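PDB 2R0X: possible flavin reductase from Haemophilus somnus 129PT, which probably binds FMN and reduces flavins such as riboflavin with NADPH, on a split-barrel fold. Local coordinates for residues P46-C51 / I114-E119; V50-N53 / R57-E60; M69-T74 / A97-L102; T121-K124 / H129-L132. All coordinates share one frame; numbering follows the deposited sequence. Where two conformers were deposited one is given.

Contact 1: P46-C51 / I114-E119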
loop_
_atom_site.group_PDB
_atom_site.type_symbol
_atom_site.label_atom_id
_atom_site.label_comp_id
_atom_site.label_asym_id
_atom_site.label_seq_id
_atom_site.Cartn_x
_atom_site.Cartn_y
_atom_site.Cartn_z
ATOM N N PRO A 46 15.832 -4.075 1.614
ATOM C CA PRO A 46 14.531 -4.159 0.988
ATOM C C PRO A 46 13.519 -4.893 1.858
ATOM O O PRO A 46 13.734 -6.033 2.281
ATOM C CB PRO A 46 14.834 -4.896 -0.321
ATOM C CG PRO A 46 16.189 -4.408 -0.679
ATOM C CD PRO A 46 16.906 -4.421 0.653
ATOM N N THR A 47 12.427 -4.205 2.125
ATOM C CA THR A 47 11.410 -4.622 3.047
ATOM C C THR A 47 10.033 -4.182 2.563
ATOM O O THR A 47 9.868 -3.038 2.127
ATOM C CB THR A 47 11.651 -3.988 4.446
ATOM O OG1 THR A 47 12.944 -4.355 4.899
ATOM C CG2 THR A 47 10.662 -4.478 5.537
ATOM N N LEU A 48 9.037 -5.009 2.771
ATOM C CA LEU A 48 7.688 -4.619 2.459
ATOM C C LEU A 48 6.865 -4.953 3.689
ATOM O O LEU A 48 7.320 -5.642 4.610
ATOM C CB LEU A 48 7.246 -5.325 1.169
ATOM C CG LEU A 48 7.230 -6.854 1.143
ATOM C CD1 LEU A 48 6.061 -7.391 1.916
ATOM C CD2 LEU A 48 7.214 -7.381 -0.275
ATOM N N LEU A 49 5.643 -4.439 3.688
ATOM C CA LEU A 49 4.667 -4.855 4.674
ATOM C C LEU A 49 3.441 -5.396 4.022
ATOM O O LEU A 49 3.129 -5.086 2.868
ATOM C CB LEU A 49 4.308 -3.712 5.632
ATOM C CG LEU A 49 3.570 -2.486 5.054
ATOM C CD1 LEU A 49 2.080 -2.730 4.883
ATOM C CD2 LEU A 49 3.758 -1.199 5.941
ATOM N N VAL A 50 2.790 -6.273 4.774
ATOM C CA VAL A 50 1.552 -6.898 4.390
ATOM C C VAL A 50 0.616 -6.767 5.582
ATOM O O VAL A 50 0.986 -7.145 6.693
ATOM C CB VAL A 50 1.749 -8.404 4.088
ATOM C CG1 VAL A 50 0.386 -9.054 3.767
ATOM C CG2 VAL A 50 2.748 -8.590 2.944
ATOM N N CYS A 51 -0.594 -6.253 5.364
ATOM C CA CYS A 51 -1.602 -6.220 6.415
ATOM C C CYS A 51 -2.466 -7.498 6.319
ATOM O O CYS A 51 -2.789 -7.959 5.224
ATOM C CB CYS A 51 -2.442 -4.962 6.365
ATOM S SG CYS A 51 -1.540 -3.458 6.505
ATOM N N ILE A 114 5.201 -10.266 -10.349
ATOM C CA ILE A 114 6.371 -10.130 -9.478
ATOM C C ILE A 114 6.216 -11.131 -8.356
ATOM O O ILE A 114 5.099 -11.404 -7.947
ATOM C CB ILE A 114 6.491 -8.695 -8.808
ATOM C CG1 ILE A 114 5.831 -7.577 -9.628
ATOM C CG2 ILE A 114 7.945 -8.389 -8.544
ATOM C CD1 ILE A 114 5.670 -6.274 -8.870
ATOM N N ASN A 115 7.333 -11.628 -7.848
ATOM C CA ASN A 115 7.358 -12.525 -6.719
ATOM C C ASN A 115 8.401 -12.051 -5.707
ATOM O O ASN A 115 9.573 -11.948 -6.053
ATOM C CB ASN A 115 7.683 -13.975 -7.132
ATOM C CG ASN A 115 6.827 -14.476 -8.310
ATOM O OD1 ASN A 115 7.246 -14.375 -9.469
ATOM N ND2 ASN A 115 5.666 -15.048 -8.013
ATOM N N PHE A 116 7.964 -11.717 -4.501
ATOM C CA PHE A 116 8.862 -11.292 -3.429
ATOM C C PHE A 116 8.815 -12.315 -2.309
ATOM O O PHE A 116 7.800 -12.491 -1.668
ATOM C CB PHE A 116 8.422 -9.956 -2.829
ATOM C CG PHE A 116 8.246 -8.813 -3.783
ATOM C CD1 PHE A 116 7.036 -8.587 -4.408
ATOM C CD2 PHE A 116 9.258 -7.922 -3.999
ATOM C CE1 PHE A 116 6.853 -7.472 -5.236
ATOM C CE2 PHE A 116 9.052 -6.787 -4.809
ATOM C CZ PHE A 116 7.844 -6.604 -5.416
ATOM N N ASP A 117 9.927 -13.036 -2.109
ATOM C CA ASP A 117 10.001 -14.059 -1.042
ATOM C C ASP A 117 10.605 -13.409 0.190
ATOM O O ASP A 117 11.611 -12.754 0.071
ATOM C CB ASP A 117 10.883 -15.233 -1.520
ATOM C CG ASP A 117 10.591 -16.511 -0.761
ATOM O OD1 ASP A 117 9.652 -16.527 0.050
ATOM O OD2 ASP A 117 11.316 -17.505 -1.009
ATOM N N CYS A 118 9.925 -13.574 1.318
ATOM C CA CYS A 118 10.189 -12.772 2.499
ATOM C C CYS A 118 10.227 -13.557 3.789
ATOM O O CYS A 118 9.598 -14.582 3.973
ATOM C CB CYS A 118 9.083 -11.723 2.658
ATOM S SG CYS A 118 8.760 -10.638 1.250
ATOM N N GLU A 119 11.002 -12.976 4.707
ATOM C CA GLU A 119 10.984 -13.366 6.105
ATOM C C GLU A 119 10.148 -12.372 6.882
ATOM O O GLU A 119 10.297 -11.169 6.691
ATOM C CB GLU A 119 12.415 -13.377 6.676
ATOM C CG GLU A 119 13.272 -14.500 6.076
ATOM C CD GLU A 119 14.744 -14.429 6.386
ATOM O OE1 GLU A 119 15.230 -13.429 6.967
ATOM O OE2 GLU A 119 15.429 -15.397 5.969
#
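L48 alone carries 46-51 across to 114-119, where it meets F116 and C118. The strand leading to it starts at P46, which packs on F8 of the second subunit, and passes through T47, whose hydroxyl is bonded to the carbonyl of P45 beside it. At L48 the side chain turns toward the other segment. Its CG sits between the backbone N and the carbonyl carbon (chi1 60°), and the branch ending in CD2 does most of the touching in the conformer described; L48 also adopts a second one. That one methyl lies 3.8 Å from CB of F116 and 3.9 Å from SG of C118. It approaches the root of the F116 ring obliquely, while CG of L48 lies 4.1 Å from SG of C118. Beyond L48, L49 reaches L49 of the second subunit. No hydrogen bond joins the two segments: strand 129-141 pairs with both and lies between them, so they meet through side chains inside the curled sheet of a split barrel. With a methyl set against a methylene and a thiol, all three residues buried, the contact rests on van der Waals packing and the exclusion of water.

Contact 2: V50-N53 / R57-E60. With SO4 (sulfate ion), chain H; ACT (acetate ion), chain B.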
loop_
_atom_site.group_PDB
_atom_site.type_symbol
_atom_site.label_atom_id
_atom_site.label_comp_id
_atom_site.label_asym_id
_atom_site.label_seq_id
_atom_site.Cartn_x
_atom_site.Cartn_y
_atom_site.Cartn_z
ATOM N N VAL A 50 2.790 -6.273 4.774
ATOM C CA VAL A 50 1.552 -6.898 4.390
ATOM C C VAL A 50 0.616 -6.767 5.582
ATOM O O VAL A 50 0.986 -7.145 6.693
ATOM C CB VAL A 50 1.749 -8.404 4.088
ATOM C CG1 VAL A 50 0.386 -9.054 3.767
ATOM C CG2 VAL A 50 2.748 -8.590 2.944
ATOM N N CYS A 51 -0.594 -6.253 5.364
ATOM C CA CYS A 51 -1.602 -6.220 6.415
ATOM C C CYS A 51 -2.466 -7.498 6.319
ATOM O O CYS A 51 -2.789 -7.959 5.224
ATOM C CB CYS A 51 -2.442 -4.962 6.365
ATOM S SG CYS A 51 -1.540 -3.458 6.505
ATOM N N ILE A 52 -2.785 -8.085 7.460
ATOM C CA ILE A 52 -3.488 -9.355 7.524
ATOM C C ILE A 52 -4.533 -9.218 8.621
ATOM O O ILE A 52 -4.289 -8.627 9.688
ATOM C CB ILE A 52 -2.535 -10.561 7.754
ATOM C CG1 ILE A 52 -3.262 -11.895 7.537
ATOM C CG2 ILE A 52 -1.836 -10.443 9.090
ATOM C CD1 ILE A 52 -2.310 -13.099 7.515
ATOM N N ASN A 53 -5.707 -9.799 8.364
ATOM C CA ASN A 53 -6.746 -9.885 9.369
ATOM C C ASN A 53 -6.350 -10.966 10.371
ATOM O O ASN A 53 -6.175 -12.128 9.997
ATOM C CB ASN A 53 -8.123 -10.168 8.738
ATOM C CG ASN A 53 -9.256 -10.000 9.750
ATOM O OD1 ASN A 53 -9.198 -10.525 10.842
ATOM N ND2 ASN A 53 -10.290 -9.246 9.368
ATOM N N ARG A 57 -8.704 -17.241 8.692
ATOM C CA ARG A 57 -8.214 -18.597 8.644
ATOM C C ARG A 57 -6.723 -18.632 8.351
ATOM O O ARG A 57 -5.981 -19.409 8.966
ATOM C CB ARG A 57 -9.019 -19.342 7.576
ATOM C CG ARG A 57 -8.489 -20.698 7.252
ATOM C CD ARG A 57 -9.395 -21.417 6.289
ATOM N NE ARG A 57 -9.472 -20.709 5.013
ATOM C CZ ARG A 57 -10.094 -21.168 3.948
ATOM N NH1 ARG A 57 -10.620 -22.372 3.973
ATOM N NH2 ARG A 57 -10.139 -20.424 2.856
ATOM N N ALA A 58 -6.268 -17.772 7.452
ATOM C CA ALA A 58 -4.885 -17.674 7.053
ATOM C C ALA A 58 -3.903 -17.405 8.196
ATOM O O ALA A 58 -2.742 -17.826 8.159
ATOM C CB ALA A 58 -4.710 -16.561 5.947
ATOM N N TYR A 59 -4.337 -16.612 9.161
ATOM C CA TYR A 59 -3.435 -15.875 10.030
ATOM C C TYR A 59 -2.425 -16.733 10.776
ATOM O O TYR A 59 -1.238 -16.448 10.766
ATOM C CB TYR A 59 -4.244 -15.061 11.009
ATOM C CG TYR A 59 -3.400 -14.323 11.995
ATOM C CD1 TYR A 59 -2.684 -13.213 11.645
ATOM C CD2 TYR A 59 -3.429 -14.676 13.309
ATOM C CE1 TYR A 59 -1.963 -12.496 12.614
ATOM C CE2 TYR A 59 -2.724 -14.005 14.280
ATOM C CZ TYR A 59 -1.994 -12.903 13.937
ATOM O OH TYR A 59 -1.307 -12.242 14.941
ATOM N N GLU A 60 -2.880 -17.763 11.464
ATOM C CA GLU A 60 -1.936 -18.472 12.317
ATOM C C GLU A 60 -0.868 -19.251 11.525
ATOM O O GLU A 60 0.191 -19.557 12.083
ATOM C CB GLU A 60 -2.646 -19.367 13.336
ATOM C CG GLU A 60 -3.459 -18.592 14.371
ATOM C CD GLU A 60 -2.632 -17.747 15.355
ATOM O OE1 GLU A 60 -1.394 -17.848 15.410
ATOM O OE2 GLU A 60 -3.250 -16.969 16.105
HETATM S S SO4 H . -8.272 -17.270 4.297
HETATM O O1 SO4 H . -7.695 -18.600 4.482
HETATM O O2 SO4 H . -8.014 -16.448 5.411
HETATM O O3 SO4 H . -9.669 -17.566 4.068
HETATM O O4 SO4 H . -7.754 -16.689 3.054
HETATM C C ACT B . -9.707 -8.372 5.730
HETATM O O ACT B . -8.782 -7.611 5.370
HETATM O OXT ACT B . -10.564 -7.894 6.500
HETATM C CH3 ACT B . -9.756 -9.807 5.317
#
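Although I52 and N53 pack on A58 and Y59, no hydrogen bond crosses between them; some polar groups of each segment hold separate anions instead. I52 makes the apolar part. Its CG2 comes to the edge of the Y59 ring, in its plane, 3.9 Å from CD1 of Y59. CG1, trans to the backbone N (chi1 -169°), sends CD1 of I52 to within 3.9 Å of CA of Y59. The two side chains run at about a right angle. The carbonyl oxygen of N53 rests 3.7 Å from CB of Y59. This is the turn by which strand 46-53 gives way to helix 59-65 in the flavin reductase fold, and F33 packs on both I52 and A58. Near the start of that helix a sulfate is held by the backbone N of A58 (3.0 Å to its O2) and by R57, whose NE gives 2.8 Å to O1 at the guanidinium edge; R93 adds a further bond. Such a site is consistent with phosphate binding, though the sulfate probably came from the crystallisation liquor. ND2 of N53 donates almost straight (173°) to acetate OXT at 3.2 Å, H129 holds the other oxygen, and OD1 of N53 takes the backbone N of N55.

Contact 3: M69-T74 / A97-L102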
loop_
_atom_site.group_PDB
_atom_site.type_symbol
_atom_site.label_atom_id
_atom_site.label_comp_id
_atom_site.label_asym_id
_atom_site.label_seq_id
_atom_site.Cartn_x
_atom_site.Cartn_y
_atom_site.Cartn_z
HETATM N N MSE A 69 5.417 -15.273 0.769
HETATM C CA MSE A 69 5.678 -14.829 -0.599
HETATM C C MSE A 69 4.594 -13.846 -1.011
HETATM O O MSE A 69 3.407 -14.172 -0.866
HETATM C CB MSE A 69 5.627 -16.037 -1.521
HETATM C CG MSE A 69 5.863 -15.725 -2.992
HETATM SE SE MSE A 69 7.687 -15.514 -3.554
HETATM C CE MSE A 69 8.192 -17.357 -3.130
ATOM N N VAL A 70 4.981 -12.677 -1.512
ATOM C CA VAL A 70 4.028 -11.766 -2.141
ATOM C C VAL A 70 4.078 -12.051 -3.643
ATOM O O VAL A 70 5.095 -11.836 -4.276
ATOM C CB VAL A 70 4.341 -10.290 -1.863
ATOM C CG1 VAL A 70 3.380 -9.376 -2.599
ATOM C CG2 VAL A 70 4.252 -10.033 -0.339
ATOM N N ASN A 71 2.966 -12.549 -4.173
ATOM C CA ASN A 71 2.832 -12.822 -5.615
ATOM C C ASN A 71 1.934 -11.768 -6.252
ATOM O O ASN A 71 0.697 -11.824 -6.086
ATOM C CB ASN A 71 2.202 -14.216 -5.804
ATOM C CG ASN A 71 3.019 -15.312 -5.189
ATOM O OD1 ASN A 71 4.058 -15.707 -5.733
ATOM N ND2 ASN A 71 2.571 -15.820 -4.052
ATOM N N THR A 72 2.555 -10.791 -6.868
ATOM C CA THR A 72 1.799 -9.682 -7.472
ATOM C C THR A 72 1.214 -10.143 -8.805
ATOM O O THR A 72 1.914 -10.803 -9.579
ATOM C CB THR A 72 2.734 -8.489 -7.659
ATOM O OG1 THR A 72 3.348 -8.154 -6.420
ATOM C CG2 THR A 72 1.955 -7.255 -8.230
ATOM N N LEU A 73 -0.066 -9.883 -9.028
ATOM C CA LEU A 73 -0.804 -10.503 -10.116
ATOM C C LEU A 73 -0.756 -9.702 -11.414
ATOM O O LEU A 73 -0.784 -8.469 -11.415
ATOM C CB LEU A 73 -2.254 -10.729 -9.707
ATOM C CG LEU A 73 -2.503 -11.630 -8.498
ATOM C CD1 LEU A 73 -3.965 -11.874 -8.330
ATOM C CD2 LEU A 73 -1.720 -12.936 -8.557
ATOM N N THR A 74 -0.742 -10.453 -12.511
ATOM C CA THR A 74 -0.917 -9.873 -13.837
ATOM C C THR A 74 -2.401 -9.625 -14.095
ATOM O O THR A 74 -3.295 -10.156 -13.436
ATOM C CB THR A 74 -0.402 -10.771 -14.975
ATOM O OG1 THR A 74 -1.317 -11.842 -15.125
ATOM C CG2 THR A 74 1.034 -11.293 -14.732
ATOM N N ALA A 97 -3.547 -22.898 -10.250
ATOM C CA ALA A 97 -2.330 -22.295 -10.845
ATOM C C ALA A 97 -1.163 -23.222 -10.652
ATOM O O ALA A 97 -1.343 -24.332 -10.117
ATOM C CB ALA A 97 -2.038 -20.918 -10.181
ATOM N N SER A 98 0.018 -22.808 -11.097
ATOM C CA SER A 98 1.235 -23.610 -10.926
ATOM C C SER A 98 2.141 -22.885 -9.974
ATOM O O SER A 98 2.243 -21.654 -10.018
ATOM C CB SER A 98 1.917 -23.816 -12.270
ATOM O OG SER A 98 3.080 -24.619 -12.157
ATOM N N TRP A 99 2.811 -23.634 -9.097
ATOM C CA TRP A 99 3.574 -23.067 -8.008
ATOM C C TRP A 99 4.946 -23.742 -7.915
ATOM O O TRP A 99 5.091 -24.944 -8.122
ATOM C CB TRP A 99 2.853 -23.262 -6.665
ATOM C CG TRP A 99 1.446 -22.778 -6.708
ATOM C CD1 TRP A 99 0.360 -23.473 -7.169
ATOM C CD2 TRP A 99 0.959 -21.494 -6.312
ATOM N NE1 TRP A 99 -0.778 -22.725 -7.093
ATOM C CE2 TRP A 99 -0.438 -21.487 -6.581
ATOM C CE3 TRP A 99 1.545 -20.357 -5.741
ATOM C CZ2 TRP A 99 -1.227 -20.408 -6.285
ATOM C CZ3 TRP A 99 0.741 -19.284 -5.449
ATOM C CH2 TRP A 99 -0.615 -19.303 -5.724
ATOM N N THR A 100 5.927 -22.955 -7.471
ATOM C CA THR A 100 7.248 -23.492 -7.123
ATOM C C THR A 100 7.726 -22.838 -5.828
ATOM O O THR A 100 6.892 -22.415 -5.014
ATOM C CB THR A 100 8.254 -23.311 -8.273
ATOM O OG1 THR A 100 9.450 -24.031 -7.963
ATOM C CG2 THR A 100 8.601 -21.861 -8.504
ATOM N N THR A 101 9.028 -22.817 -5.585
ATOM C CA THR A 101 9.562 -22.133 -4.419
ATOM C C THR A 101 10.802 -21.387 -4.817
ATOM O O THR A 101 11.417 -21.678 -5.848
ATOM C CB THR A 101 9.871 -23.091 -3.216
ATOM O OG1 THR A 101 10.928 -23.991 -3.524
ATOM C CG2 THR A 101 8.660 -23.851 -2.705
ATOM N N LEU A 102 11.165 -20.391 -4.017
ATOM C CA LEU A 102 12.405 -19.649 -4.159
ATOM C C LEU A 102 13.325 -20.052 -3.006
ATOM O O LEU A 102 14.032 -21.031 -3.127
ATOM C CB LEU A 102 12.164 -18.136 -4.283
ATOM C CG LEU A 102 11.580 -17.647 -5.604
ATOM C CD1 LEU A 102 11.251 -16.119 -5.509
ATOM C CD2 LEU A 102 12.515 -17.910 -6.765
#
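This is a sparse side-chain contact, without hydrogen bonds, between M69 and N71 of strand 67-72 and L102 and W99 of 97-102. The segment with the short strand 99-100 packs over a face of the large curled sheet, at strand 67-72, which is paired on both edges. The backbones stay well apart, CA of N71 and CA of W99 being 10.5 Å from each other, so that side chains must span the gap. M69, present as selenomethionine, and N71 alternate along the strand and both point toward 97-102. The chain of M69 sets out trans to its backbone N (chi1 179°) and then bends twice, which carries its end to L102: SE and CE each lie 4.1 Å from CD1 of L102, the two chains crossing at about a right angle. At the other end, ND2 of N71 stands 4.2 Å from CZ3 of W99, at the rim of the indole and near its plane, with the amide turned 82° against the ring. That amide is not left to the indole. ND2 of N71 is bonded to the carbonyl of I21, and OD1 receives bonds from ND2 of N115 and from the backbone N of L109. The indole NE1 of W99 is likewise bonded to the carbonyl of F94. With the polar ends thus engaged by other partners, the contact between 69-74 and 97-102 is mainly van der Waals; the N71 amide, buried and held at both its N and its O, is probably fixed in its rotation.

Contact 4: T121-K124 / H129-L132. With ACT (acetate ion), chain B.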
loop_
_atom_site.group_PDB
_atom_site.type_symbol
_atom_site.label_atom_id
_atom_site.label_comp_id
_atom_site.label_asym_id
_atom_site.label_seq_id
_atom_site.Cartn_x
_atom_site.Cartn_y
_atom_site.Cartn_z
ATOM N N THR A 121 9.852 -10.491 9.727
ATOM C CA THR A 121 10.817 -10.112 10.692
ATOM C C THR A 121 10.146 -9.732 12.014
ATOM O O THR A 121 10.611 -10.108 13.090
ATOM C CB THR A 121 11.613 -8.985 10.099
ATOM O OG1 THR A 121 12.029 -9.385 8.762
ATOM C CG2 THR A 121 12.789 -8.671 10.998
ATOM N N GLU A 122 9.038 -9.003 11.935
ATOM C CA GLU A 122 8.289 -8.600 13.121
ATOM C C GLU A 122 6.811 -8.418 12.738
ATOM O O GLU A 122 6.449 -8.269 11.564
ATOM C CB GLU A 122 8.928 -7.387 13.782
ATOM C CG GLU A 122 8.773 -6.149 13.041
ATOM C CD GLU A 122 9.293 -4.894 13.728
ATOM O OE1 GLU A 122 9.749 -4.954 14.885
ATOM O OE2 GLU A 122 9.202 -3.835 13.098
ATOM N N ILE A 123 5.996 -8.470 13.775
ATOM C CA ILE A 123 4.554 -8.369 13.675
ATOM C C ILE A 123 4.090 -7.303 14.630
ATOM O O ILE A 123 4.475 -7.328 15.806
ATOM C CB ILE A 123 3.876 -9.735 13.965
ATOM C CG1 ILE A 123 4.374 -10.828 12.992
ATOM C CG2 ILE A 123 2.361 -9.632 13.938
ATOM C CD1 ILE A 123 3.806 -12.247 13.226
ATOM N N LYS A 124 3.287 -6.364 14.118
ATOM C CA LYS A 124 2.686 -5.327 14.949
ATOM C C LYS A 124 1.170 -5.482 14.947
ATOM O O LYS A 124 0.578 -5.693 13.920
ATOM C CB LYS A 124 3.090 -3.945 14.457
ATOM C CG LYS A 124 4.603 -3.676 14.436
ATOM C CD LYS A 124 5.281 -3.700 15.818
ATOM C CE LYS A 124 6.751 -3.316 15.759
ATOM N NZ LYS A 124 7.326 -3.416 17.108
ATOM N N HIS A 129 -6.397 -6.248 12.723
ATOM C CA HIS A 129 -5.371 -6.589 11.750
ATOM C C HIS A 129 -4.007 -6.518 12.393
ATOM O O HIS A 129 -3.775 -5.825 13.399
ATOM C CB HIS A 129 -5.439 -5.656 10.516
ATOM C CG HIS A 129 -6.621 -5.910 9.667
ATOM N ND1 HIS A 129 -7.913 -5.689 10.085
ATOM C CD2 HIS A 129 -6.707 -6.361 8.402
ATOM C CE1 HIS A 129 -8.749 -5.993 9.098
ATOM N NE2 HIS A 129 -8.040 -6.439 8.084
ATOM N N ASP A 130 -3.076 -7.211 11.759
ATOM C CA ASP A 130 -1.665 -7.077 12.082
ATOM C C ASP A 130 -0.944 -6.538 10.830
ATOM O O ASP A 130 -1.372 -6.737 9.692
ATOM C CB ASP A 130 -1.008 -8.414 12.432
ATOM C CG ASP A 130 -1.265 -8.916 13.822
ATOM O OD1 ASP A 130 -1.939 -8.260 14.602
ATOM O OD2 ASP A 130 -0.735 -10.024 14.125
ATOM N N ILE A 131 0.169 -5.866 11.098
ATOM C CA ILE A 131 1.130 -5.474 10.085
ATOM C C ILE A 131 2.306 -6.457 10.163
ATOM O O ILE A 131 2.948 -6.602 11.210
ATOM C CB ILE A 131 1.648 -4.054 10.264
ATOM C CG1 ILE A 131 0.489 -3.066 10.333
ATOM C CG2 ILE A 131 2.622 -3.655 9.136
ATOM C CD1 ILE A 131 0.940 -1.641 10.760
ATOM N N LEU A 132 2.550 -7.156 9.057
ATOM C CA LEU A 132 3.671 -8.062 8.906
ATOM C C LEU A 132 4.793 -7.296 8.215
ATOM O O LEU A 132 4.635 -6.855 7.090
ATOM C CB LEU A 132 3.276 -9.295 8.112
ATOM C CG LEU A 132 2.026 -10.017 8.489
ATOM C CD1 LEU A 132 1.685 -11.164 7.548
ATOM C CD2 LEU A 132 2.093 -10.520 9.919
HETATM C C ACT B . -9.707 -8.372 5.730
HETATM O O ACT B . -8.782 -7.611 5.370
HETATM O OXT ACT B . -10.564 -7.894 6.500
HETATM C CH3 ACT B . -9.756 -9.807 5.317
#
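K124 and I131 form an antiparallel hydrogen-bonded pair, K124 N giving to I131 O at 2.9 Å and I131 N to K124 O at 2.9 Å, the strand segments running 158° apart in direction. I123 and L132 are the adjoining non-hydrogen-bonded pair, and here CA of I123 also turns its hydrogen to the carbonyl of I131, 3.4 Å from that O. On their shared face I123 and L132 lie side by side and point the same way, CG1 of I123 being 3.8 Å from CD2 of L132. The other branch of I123 goes to the acid: CG2, placed trans to the backbone N, approaches OD2 of D130 to 3.1 Å, a tight fit for a methyl against a carboxylate oxygen. In that carboxylate, OD2 lies unusually close to OH of Y59, probably hydrogen-bonded to it, and OD1 is bonded to ND1 of H125. On the reverse face of the sheet, K124 bends at chi2 and leads away from I131 toward E122, with a long salt bridge of 3.6 Å from NZ of K124 to OE1 of E122. H129 extends the other way, its NE2 donating at 3.0 Å to acetate O, which lies at the ring edge and in its plane. The segments belong to the hairpin of strands 114-126 and 129-141, with a classic beta bulge where T121 and E122 both face I133. Strand 46-53 flanks 129-132 on its other edge, through backbone bonds of D130 with I52 and of L132 with V50, and I131 packs on I133 of the second subunit.

Overall arrangement
Each contact has at least one segment in the large curled sheet. Strand 129-141, lying beside 46-53, ties contact 4 to contacts 1 and 2. Contacts 1 and 2 share V50 and C51, while contact 3 is nested in the loop closed by contact 1 and joined to it by F116 O and V70 N, 2.8 Å apart. Contacts 2 and 4 are the closest pair, their centres about 9 Å apart, and together they hold one acetate; the centres of contacts 3 and 4 are about 21 Å apart, on opposite sides of the chain's centre. The sulfate and acetate, both probably from the crystallisation liquor, occupy separate sites; the sulfate site may be consistent with phosphate binding.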